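Local coordinates for ATP-dependent helicase FUN30 (Saccharomyces cerevisiae S288c, PDB 5GN1), which uses ATP hydrolysis to remodel nucleosomes, promoting DNA end resection at double-strand breaks and heterochromatin organization, at residues S100-R108 against D341-E352. Sequence-based numbering, arbitrary orientation.
Sequences SKNLIMALR and DVLESKVSDMLE
Ile-104 lays CG2 against Leu-343 CD1 (3.8 Å), the two side chains crossing at about a right angle, while its CD1 meets Leu-351 CB. Ser-100 is a knob among Ser-345, Ser-348, Asp-349 and Glu-352; its OG sits between the backbone N and the carbonyl carbon, from where it donates to Asp-349 OD1 (2.8 Å), reached on the anti side and 32° out of the carboxylate plane. Glu-352 OE1 lies beside Ser-100 CB, whereas its OE2 is hydrogen-bonded to His-76 of helix 60-82. In this C-terminal part of the SNF2-family ATPase, the second RecA-like lobe, the contact packs the C-terminal helix against helix 100-110, with segment axes 8.5 Å apart and crossing at 62°. Water 2 joins Lys-101 NZ to Glu-344 OE2 and also accepts from Ser-345 N in the first turn of the C-terminal helix. Along the loop before that helix, Met-105 CE approaches Val-342 CG1 (3.8 Å). Arg-108, its chain bent before the guanidinium, brings NH2 to Asp-341 OD2 in a long salt bridge (3.5 Å), the guanidinium and carboxylate planes 83° apart, and NH1 to Leu-343 CG (3.6 Å). With an alanine here, Asp-341 would probably lose its charge partner and Leu-343 the guanidinium packed against it.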
ATOM      1  N   SER A 100       4.508  16.649  -9.658  1.00 21.79           N
ATOM      2  CA  SER A 100       3.122  16.277  -9.409  1.00 30.88           C
ATOM      3  C   SER A 100       2.991  14.765  -9.247  1.00 26.10           C
ATOM      4  O   SER A 100       2.196  14.290  -8.430  1.00 23.37           O
ATOM      5  CB  SER A 100       2.232  16.778 -10.541  1.00 22.50           C
ATOM      6  OG  SER A 100       2.507  16.080 -11.741  1.00 28.70           O
ATOM      7  N   LYS A 101       3.786  14.001 -10.001  1.00 24.52           N
ATOM      8  CA  LYS A 101       3.700  12.543  -9.947  1.00 30.98           C
ATOM      9  C   LYS A 101       4.048  12.014  -8.560  1.00 26.15           C
ATOM     10  O   LYS A 101       3.272  11.269  -7.956  1.00 26.15           O
ATOM     11  CB  LYS A 101       4.621  11.920 -10.997  1.00 31.67           C
ATOM     12  CG  LYS A 101       4.268  12.236 -12.434  1.00 32.34           C
ATOM     13  CD  LYS A 101       5.367  11.732 -13.368  1.00 40.68           C
ATOM     14  CE  LYS A 101       4.808  11.330 -14.716  1.00 41.67           C
ATOM     15  NZ  LYS A 101       5.607  10.235 -15.337  1.00 41.47           N
ATOM     16  N   ASN A 102       5.224  12.365  -8.035  1.00 22.93           N
ATOM     17  CA  ASN A 102       5.604  11.759  -6.763  1.00 27.86           C
ATOM     18  C   ASN A 102       4.924  12.413  -5.565  1.00 22.49           C
ATOM     19  O   ASN A 102       4.897  11.807  -4.489  1.00 20.66           O
ATOM     20  CB  ASN A 102       7.131  11.749  -6.569  1.00 31.03           C
ATOM     21  CG  ASN A 102       7.766  13.127  -6.655  1.00 32.67           C
ATOM     22  OD1 ASN A 102       7.422  14.041  -5.903  1.00 28.90           O
ATOM     23  ND2 ASN A 102       8.765  13.256  -7.535  1.00 36.84           N
ATOM     24  N   LEU A 103       4.342  13.607  -5.724  1.00 22.86           N
ATOM     25  CA  LEU A 103       3.565  14.189  -4.630  1.00 19.17           C
ATOM     26  C   LEU A 103       2.204  13.516  -4.507  1.00 20.48           C
ATOM     27  O   LEU A 103       1.759  13.204  -3.398  1.00 25.22           O
ATOM     28  CB  LEU A 103       3.390  15.702  -4.830  1.00 24.00           C
ATOM     29  CG  LEU A 103       4.606  16.593  -4.597  1.00 26.06           C
ATOM     30  CD1 LEU A 103       4.318  17.996  -5.113  1.00 30.29           C
ATOM     31  CD2 LEU A 103       4.975  16.612  -3.131  1.00 27.98           C
ATOM     32  N   ILE A 104       1.522  13.314  -5.636  1.00 22.55           N
ATOM     33  CA  ILE A 104       0.303  12.503  -5.663  1.00 24.44           C
ATOM     34  C   ILE A 104       0.573  11.106  -5.111  1.00 24.68           C
ATOM     35  O   ILE A 104      -0.259  10.525  -4.402  1.00 20.95           O
ATOM     36  CB  ILE A 104      -0.260  12.442  -7.099  1.00 26.46           C
ATOM     37  CG1 ILE A 104      -0.774  13.821  -7.561  1.00 26.73           C
ATOM     38  CG2 ILE A 104      -1.342  11.368  -7.231  1.00 23.53           C
ATOM     39  CD1 ILE A 104      -1.646  14.519  -6.590  1.00 28.18           C
ATOM     40  N   MET A 105       1.738  10.540  -5.431  1.00 23.22           N
ATOM     41  CA  MET A 105       2.072   9.219  -4.917  1.00 20.31           C
ATOM     42  C   MET A 105       2.197   9.236  -3.403  1.00 20.99           C
ATOM     43  O   MET A 105       1.702   8.333  -2.718  1.00 18.31           O
ATOM     44  CB  MET A 105       3.372   8.719  -5.551  1.00 20.72           C
ATOM     45  CG  MET A 105       3.837   7.421  -4.937  1.00 31.23           C
ATOM     46  SD  MET A 105       2.696   6.097  -5.392  1.00 42.98           S
ATOM     47  CE  MET A 105       3.510   5.561  -6.902  1.00 48.30           C
ATOM     48  N   ALA A 106       2.856  10.261  -2.863  1.00 19.17           N
ATOM     49  CA  ALA A 106       3.008  10.378  -1.419  1.00 22.09           C
ATOM     50  C   ALA A 106       1.657  10.552  -0.727  1.00 20.25           C
ATOM     51  O   ALA A 106       1.434   9.988   0.350  1.00 19.86           O
ATOM     52  CB  ALA A 106       3.940  11.545  -1.089  1.00 23.45           C
ATOM     53  N   LEU A 107       0.746  11.338  -1.317  1.00 20.68           N
ATOM     54  CA  LEU A 107      -0.583  11.482  -0.721  1.00 20.58           C
ATOM     55  C   LEU A 107      -1.325  10.150  -0.717  1.00 19.22           C
ATOM     56  O   LEU A 107      -2.022   9.823   0.252  1.00 18.68           O
ATOM     57  CB  LEU A 107      -1.407  12.540  -1.460  1.00 21.75           C
ATOM     58  CG  LEU A 107      -0.915  13.996  -1.431  1.00 21.58           C
ATOM     59  CD1 LEU A 107      -1.748  14.849  -2.365  1.00 20.50           C
ATOM     60  CD2 LEU A 107      -0.926  14.568  -0.026  1.00 25.30           C
ATOM     61  N   ARG A 108      -1.207   9.384  -1.804  1.00 18.66           N
ATOM     62  CA  ARG A 108      -1.846   8.070  -1.854  1.00 20.53           C
ATOM     63  C   ARG A 108      -1.330   7.173  -0.735  1.00 21.67           C
ATOM     64  O   ARG A 108      -2.115   6.543  -0.022  1.00 22.04           O
ATOM     65  CB  ARG A 108      -1.625   7.435  -3.232  1.00 21.64           C
ATOM     66  CG  ARG A 108      -2.344   8.199  -4.348  1.00 22.38           C
ATOM     67  CD  ARG A 108      -2.091   7.601  -5.730  1.00 28.11           C
ATOM     68  NE  ARG A 108      -2.488   6.198  -5.804  1.00 26.04           N
ATOM     69  CZ  ARG A 108      -2.163   5.388  -6.808  1.00 35.05           C
ATOM     70  NH1 ARG A 108      -1.447   5.847  -7.825  1.00 31.95           N
ATOM     71  NH2 ARG A 108      -2.539   4.114  -6.792  1.00 34.57           N
ATOM     72  N   ASP A 341       2.431   1.774  -8.380  1.00 56.18           N
ATOM     73  CA  ASP A 341       1.546   2.298  -9.425  1.00 62.68           C
ATOM     74  C   ASP A 341       1.734   3.808  -9.630  1.00 62.90           C
ATOM     75  O   ASP A 341       1.282   4.610  -8.807  1.00 61.33           O
ATOM     76  CB  ASP A 341       0.080   2.004  -9.080  1.00 51.19           C
ATOM     77  CG  ASP A 341      -0.869   2.271 -10.248  1.00 54.70           C
ATOM     78  OD1 ASP A 341      -0.595   1.782 -11.366  1.00 57.04           O
ATOM     79  OD2 ASP A 341      -1.886   2.980 -10.049  1.00 52.87           O
ATOM     80  N   VAL A 342       2.384   4.198 -10.728  1.00 63.16           N
ATOM     81  CA  VAL A 342       2.635   5.606 -11.034  1.00 59.70           C
ATOM     82  C   VAL A 342       1.621   6.081 -12.068  1.00 54.08           C
ATOM     83  O   VAL A 342       1.447   5.455 -13.123  1.00 49.16           O
ATOM     84  CB  VAL A 342       4.081   5.833 -11.522  1.00 61.90           C
ATOM     85  CG1 VAL A 342       5.070   5.715 -10.356  1.00 61.21           C
ATOM     86  CG2 VAL A 342       4.451   4.865 -12.660  1.00 58.00           C
ATOM     87  N   LEU A 343       0.937   7.178 -11.773  1.00 43.76           N
ATOM     88  CA  LEU A 343      -0.031   7.723 -12.695  1.00 39.98           C
ATOM     89  C   LEU A 343       0.715   8.625 -13.707  1.00 40.13           C
ATOM     90  O   LEU A 343       1.719   9.183 -13.412  1.00 40.49           O
ATOM     91  CB  LEU A 343      -1.085   8.537 -11.983  1.00 36.96           C
ATOM     92  CG  LEU A 343      -1.721   7.820 -10.829  1.00 43.75           C
ATOM     93  CD1 LEU A 343      -2.351   8.824  -9.926  1.00 41.98           C
ATOM     94  CD2 LEU A 343      -2.755   6.838 -11.311  1.00 41.75           C
ATOM     95  N   GLU A 344       0.186   8.765 -14.905  1.00 36.31           N
ATOM     96  CA  GLU A 344       0.768   9.564 -15.947  1.00 32.62           C
ATOM     97  C   GLU A 344       0.749  11.050 -15.637  1.00 36.59           C
ATOM     98  O   GLU A 344      -0.016  11.496 -14.833  1.00 30.57           O
ATOM     99  CB  GLU A 344       0.165   9.229 -17.277  1.00 32.83           C
ATOM    100  CG  GLU A 344       0.296   7.767 -17.634  1.00 40.13           C
ATOM    101  CD  GLU A 344       1.654   7.362 -18.194  1.00 41.67           C
ATOM    102  OE1 GLU A 344       1.741   6.267 -18.703  1.00 43.64           O
ATOM    103  OE2 GLU A 344       2.620   8.108 -18.112  1.00 37.77           O
ATOM    104  N   SER A 345       1.611  11.788 -16.304  1.00 33.06           N
ATOM    105  CA  SER A 345       1.812  13.174 -16.012  1.00 30.91           C
ATOM    106  C   SER A 345       0.600  14.076 -16.099  1.00 33.15           C
ATOM    107  O   SER A 345       0.448  14.926 -15.273  1.00 34.05           O
ATOM    108  CB  SER A 345       2.972  13.717 -16.844  1.00 33.83           C
ATOM    109  OG  SER A 345       2.622  13.842 -18.175  1.00 37.99           O
ATOM    110  N   LYS A 346      -0.236  13.882 -17.094  1.00 32.19           N
ATOM    111  CA  LYS A 346      -1.409  14.676 -17.211  1.00 40.39           C
ATOM    112  C   LYS A 346      -2.375  14.429 -16.062  1.00 37.21           C
ATOM    113  O   LYS A 346      -2.918  15.348 -15.525  1.00 36.19           O
ATOM    114  CB  LYS A 346      -2.030  14.533 -18.592  1.00 38.97           C
ATOM    115  CG  LYS A 346      -1.330  15.444 -19.591  1.00 50.60           C
ATOM    116  CD  LYS A 346      -1.517  15.071 -21.047  1.00 52.49           C
ATOM    117  CE  LYS A 346      -0.294  15.479 -21.888  1.00 56.33           C
ATOM    118  NZ  LYS A 346       0.841  14.505 -21.874  1.00 50.80           N
ATOM    119  N   VAL A 347      -2.554  13.179 -15.693  1.00 31.56           N
ATOM    120  CA  VAL A 347      -3.422  12.833 -14.598  1.00 32.67           C
ATOM    121  C   VAL A 347      -2.900  13.363 -13.276  1.00 31.48           C
ATOM    122  O   VAL A 347      -3.635  13.874 -12.488  1.00 27.93           O
ATOM    123  CB  VAL A 347      -3.642  11.319 -14.512  1.00 32.41           C
ATOM    124  CG1 VAL A 347      -4.439  10.962 -13.301  1.00 34.56           C
ATOM    125  CG2 VAL A 347      -4.345  10.820 -15.736  1.00 33.09           C
ATOM    126  N   SER A 348      -1.602  13.229 -13.077  1.00 25.84           N
ATOM    127  CA  SER A 348      -1.005  13.705 -11.858  1.00 22.65           C
ATOM    128  C   SER A 348      -1.163  15.230 -11.777  1.00 26.24           C
ATOM    129  O   SER A 348      -1.459  15.770 -10.710  1.00 24.14           O
ATOM    130  CB  SER A 348       0.463  13.337 -11.802  1.00 27.16           C
ATOM    131  OG  SER A 348       0.593  11.981 -11.590  1.00 33.13           O
ATOM    132  N   ASP A 349      -0.962  15.919 -12.897  1.00 30.16           N
ATOM    133  CA  ASP A 349      -1.142  17.370 -12.936  1.00 31.72           C
ATOM    134  C   ASP A 349      -2.577  17.744 -12.570  1.00 27.59           C
ATOM    135  O   ASP A 349      -2.805  18.657 -11.773  1.00 30.45           O
ATOM    136  CB  ASP A 349      -0.780  17.927 -14.322  1.00 28.20           C
ATOM    137  CG  ASP A 349       0.743  17.980 -14.584  1.00 32.77           C
ATOM    138  OD1 ASP A 349       1.547  17.847 -13.637  1.00 32.09           O
ATOM    139  OD2 ASP A 349       1.133  18.194 -15.753  1.00 35.49           O
ATOM    140  N   MET A 350      -3.556  17.033 -13.136  1.00 31.11           N
ATOM    141  CA  MET A 350      -4.959  17.324 -12.845  1.00 31.29           C
ATOM    142  C   MET A 350      -5.303  17.075 -11.374  1.00 36.09           C
ATOM    143  O   MET A 350      -6.021  17.869 -10.748  1.00 31.84           O
ATOM    144  CB  MET A 350      -5.856  16.490 -13.746  1.00 37.02           C
ATOM    145  CG  MET A 350      -7.305  16.495 -13.304  1.00 39.43           C
ATOM    146  SD  MET A 350      -8.131  14.965 -13.741  1.00 53.85           S
ATOM    147  CE  MET A 350      -7.388  13.812 -12.595  1.00 38.94           C
ATOM    148  N   LEU A 351      -4.818  15.969 -10.805  1.00 27.62           N
ATOM    149  CA  LEU A 351      -5.080  15.705  -9.394  1.00 25.20           C
ATOM    150  C   LEU A 351      -4.431  16.755  -8.506  1.00 29.59           C
ATOM    151  O   LEU A 351      -5.035  17.207  -7.524  1.00 24.92           O
ATOM    152  CB  LEU A 351      -4.607  14.295  -9.024  1.00 25.55           C
ATOM    153  CG  LEU A 351      -5.598  13.222  -9.483  1.00 31.41           C
ATOM    154  CD1 LEU A 351      -5.003  11.813  -9.440  1.00 30.45           C
ATOM    155  CD2 LEU A 351      -6.867  13.300  -8.617  1.00 31.89           C
ATOM    156  N   GLU A 352      -3.203  17.172  -8.839  1.00 27.42           N
ATOM    157  CA  GLU A 352      -2.553  18.207  -8.041  1.00 26.42           C
ATOM    158  C   GLU A 352      -3.321  19.527  -8.117  1.00 28.45           C
ATOM    159  O   GLU A 352      -3.437  20.245  -7.115  1.00 27.59           O
ATOM    160  CB  GLU A 352      -1.101  18.398  -8.488  1.00 25.06           C
ATOM    161  CG  GLU A 352      -0.329  19.273  -7.518  1.00 31.80           C
ATOM    162  CD  GLU A 352       1.035  19.693  -8.021  1.00 30.76           C
ATOM    163  OE1 GLU A 352       1.258  19.709  -9.246  1.00 33.90           O
ATOM    164  OE2 GLU A 352       1.879  20.012  -7.169  1.00 28.38           O
TER
HETATM  165  O   HOH W   1       1.304   9.889  -9.317  1.00 30.99           O
HETATM  166  O   HOH W   2       3.835  10.332 -17.793  1.00 36.58           O